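Local coordinates for protein putative superoxide reductase (Thermotoga maritima, PDB 3QZB) that probably reduces superoxide to hydrogen peroxide at a non-heme iron centre, taking its electrons from reduced rubredoxin, at residues I55-T60 with S125-H130. Residues are numbered along the deposited sequence; the frame is centred on the assembly and turned at random.
Sequences IPHPNT and SYCNIH. With FE (Fe (III) ion), chain B.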
loop_
_atom_site.group_PDB
_atom_site.type_symbol
_atom_site.label_atom_id
_atom_site.label_comp_id
_atom_site.label_asym_id
_atom_site.label_seq_id
_atom_site.Cartn_x
_atom_site.Cartn_y
_atom_site.Cartn_z
ATOM N N ILE A 55 -14.139 -4.635 21.884
ATOM C CA ILE A 55 -13.152 -5.450 22.577
ATOM C C ILE A 55 -11.794 -5.037 22.054
ATOM O O ILE A 55 -11.519 -5.184 20.868
ATOM C CB ILE A 55 -13.332 -6.970 22.351
ATOM C CG1 ILE A 55 -14.737 -7.402 22.777
ATOM C CG2 ILE A 55 -12.248 -7.731 23.144
ATOM C CD1 ILE A 55 -15.103 -8.786 22.426
ATOM N N PRO A 56 -10.908 -4.552 22.908
ATOM C CA PRO A 56 -9.656 -4.011 22.437
ATOM C C PRO A 56 -8.743 -5.063 21.780
ATOM O O PRO A 56 -8.738 -6.241 22.154
ATOM C CB PRO A 56 -8.993 -3.478 23.696
ATOM C CG PRO A 56 -9.885 -3.663 24.815
ATOM C CD PRO A 56 -11.122 -4.327 24.375
ATOM N N HIS A 57 -7.984 -4.594 20.787
ATOM C CA HIS A 57 -6.971 -5.425 20.163
ATOM C C HIS A 57 -5.605 -4.865 20.527
ATOM O O HIS A 57 -5.397 -3.657 20.507
ATOM C CB HIS A 57 -7.156 -5.489 18.629
ATOM C CG HIS A 57 -6.256 -6.495 17.951
ATOM N ND1 HIS A 57 -4.914 -6.243 17.731
ATOM C CD2 HIS A 57 -6.485 -7.751 17.476
ATOM C CE1 HIS A 57 -4.355 -7.303 17.163
ATOM N NE2 HIS A 57 -5.270 -8.235 17.002
ATOM N N PRO A 58 -4.617 -5.752 20.807
ATOM C CA PRO A 58 -3.257 -5.269 21.055
ATOM C C PRO A 58 -2.650 -4.443 19.952
ATOM O O PRO A 58 -3.043 -4.578 18.755
ATOM C CB PRO A 58 -2.468 -6.581 21.245
ATOM C CG PRO A 58 -3.472 -7.561 21.735
ATOM C CD PRO A 58 -4.735 -7.208 20.978
ATOM N N ASN A 59 -1.667 -3.630 20.299
ATOM C CA ASN A 59 -0.867 -2.960 19.283
ATOM C C ASN A 59 0.555 -2.958 19.793
ATOM O O ASN A 59 1.076 -1.986 20.315
ATOM C CB ASN A 59 -1.344 -1.557 19.080
ATOM C CG ASN A 59 -0.740 -0.914 17.855
ATOM O OD1 ASN A 59 0.119 -1.506 17.168
ATOM N ND2 ASN A 59 -1.194 0.316 17.554
ATOM N N THR A 60 1.201 -4.115 19.667
ATOM C CA THR A 60 2.590 -4.302 20.058
ATOM C C THR A 60 3.424 -4.573 18.826
ATOM O O THR A 60 2.894 -4.867 17.739
ATOM C CB THR A 60 2.745 -5.459 21.074
ATOM O OG1 THR A 60 2.452 -6.674 20.366
ATOM C CG2 THR A 60 1.812 -5.277 22.294
ATOM N N SER A 125 -10.037 -6.431 7.047
ATOM C CA SER A 125 -8.898 -6.061 7.877
ATOM C C SER A 125 -7.961 -7.231 8.072
ATOM O O SER A 125 -8.379 -8.400 7.900
ATOM C CB SER A 125 -9.367 -5.500 9.217
ATOM O OG SER A 125 -10.143 -6.431 9.907
ATOM N N TYR A 126 -6.731 -6.941 8.440
ATOM C CA TYR A 126 -5.673 -7.932 8.527
ATOM C C TYR A 126 -4.869 -7.707 9.801
ATOM O O TYR A 126 -4.331 -6.636 10.023
ATOM C CB TYR A 126 -4.743 -7.808 7.294
ATOM C CG TYR A 126 -3.612 -8.803 7.303
ATOM C CD1 TYR A 126 -3.844 -10.168 7.254
ATOM C CD2 TYR A 126 -2.328 -8.376 7.408
ATOM C CE1 TYR A 126 -2.787 -11.067 7.343
ATOM C CE2 TYR A 126 -1.247 -9.266 7.491
ATOM C CZ TYR A 126 -1.507 -10.601 7.472
ATOM O OH TYR A 126 -0.476 -11.534 7.606
ATOM N N CYS A 127 -4.776 -8.785 10.599
ATOM C CA CYS A 127 -3.904 -8.873 11.771
ATOM C C CYS A 127 -2.654 -9.605 11.367
ATOM O O CYS A 127 -2.680 -10.523 10.556
ATOM C CB CYS A 127 -4.659 -9.617 12.870
ATOM S SG CYS A 127 -3.567 -9.890 14.316
ATOM N N ASN A 128 -1.528 -9.166 11.898
ATOM C CA ASN A 128 -0.239 -9.798 11.533
ATOM C C ASN A 128 -0.128 -11.270 11.957
ATOM O O ASN A 128 0.690 -11.986 11.376
ATOM C CB ASN A 128 0.964 -9.000 11.998
ATOM C CG ASN A 128 1.224 -9.101 13.474
ATOM O OD1 ASN A 128 0.300 -9.250 14.280
ATOM N ND2 ASN A 128 2.500 -8.976 13.864
ATOM N N ILE A 129 -0.968 -11.740 12.903
ATOM C CA ILE A 129 -0.935 -13.139 13.292
ATOM C C ILE A 129 -2.288 -13.826 13.256
ATOM O O ILE A 129 -2.348 -15.040 13.349
ATOM C CB ILE A 129 -0.261 -13.331 14.699
ATOM C CG1 ILE A 129 -1.127 -12.771 15.814
ATOM C CG2 ILE A 129 1.140 -12.767 14.669
ATOM C CD1 ILE A 129 -0.492 -12.874 17.210
ATOM N N HIS A 130 -3.415 -13.087 13.116
ATOM C CA HIS A 130 -4.735 -13.674 13.119
ATOM C C HIS A 130 -5.497 -13.497 11.792
ATOM O O HIS A 130 -6.730 -13.642 11.746
ATOM C CB HIS A 130 -5.595 -13.112 14.256
ATOM C CG HIS A 130 -5.043 -13.423 15.621
ATOM N ND1 HIS A 130 -4.672 -12.440 16.536
ATOM C CD2 HIS A 130 -4.840 -14.626 16.240
ATOM C CE1 HIS A 130 -4.265 -13.045 17.633
ATOM N NE2 HIS A 130 -4.352 -14.349 17.497
HETATM FE FE FE B . -4.778 -10.280 16.272
#
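The sulfur of C127 is gripped three ways: SG binds the iron at 2.3 Å, accepts a nearly straight hydrogen bond from the backbone N of I129 (3.5 Å, 169°), and takes a weak, bent one from the N of H130. These two N-H groups, offered by the turn after strand 119-127, probably withdraw some charge from the sulfur and tune its donation to the metal. H57 reaches the same iron from the loop before strand 65-74 and binds with NE2 at 2.2 Å; its CG stands anti to the backbone N (chi1 -172°), which carries the ring toward the strand end. Rotation of that ring is fixed where ND1 donates to a lone pair of P58 O at 2.7 Å, while P58 CD lies over one face near the rim. SG and H57 NE2, 3.6 Å apart, are adjacent ligands, the sulfur oblique to the ring. H130 binds through ND1, also at 2.2 Å, with I129 CG1 on a face of its ring. H57 NE2 and H130 ND1 stand nearly across the metal (about 152° at the iron), each at the other ring's edge. H29 and H63 complete the square-pyramidal centre of superoxide reductases, four equatorial histidines and an axial cysteine, at one end of an immunoglobulin-like beta-sandwich.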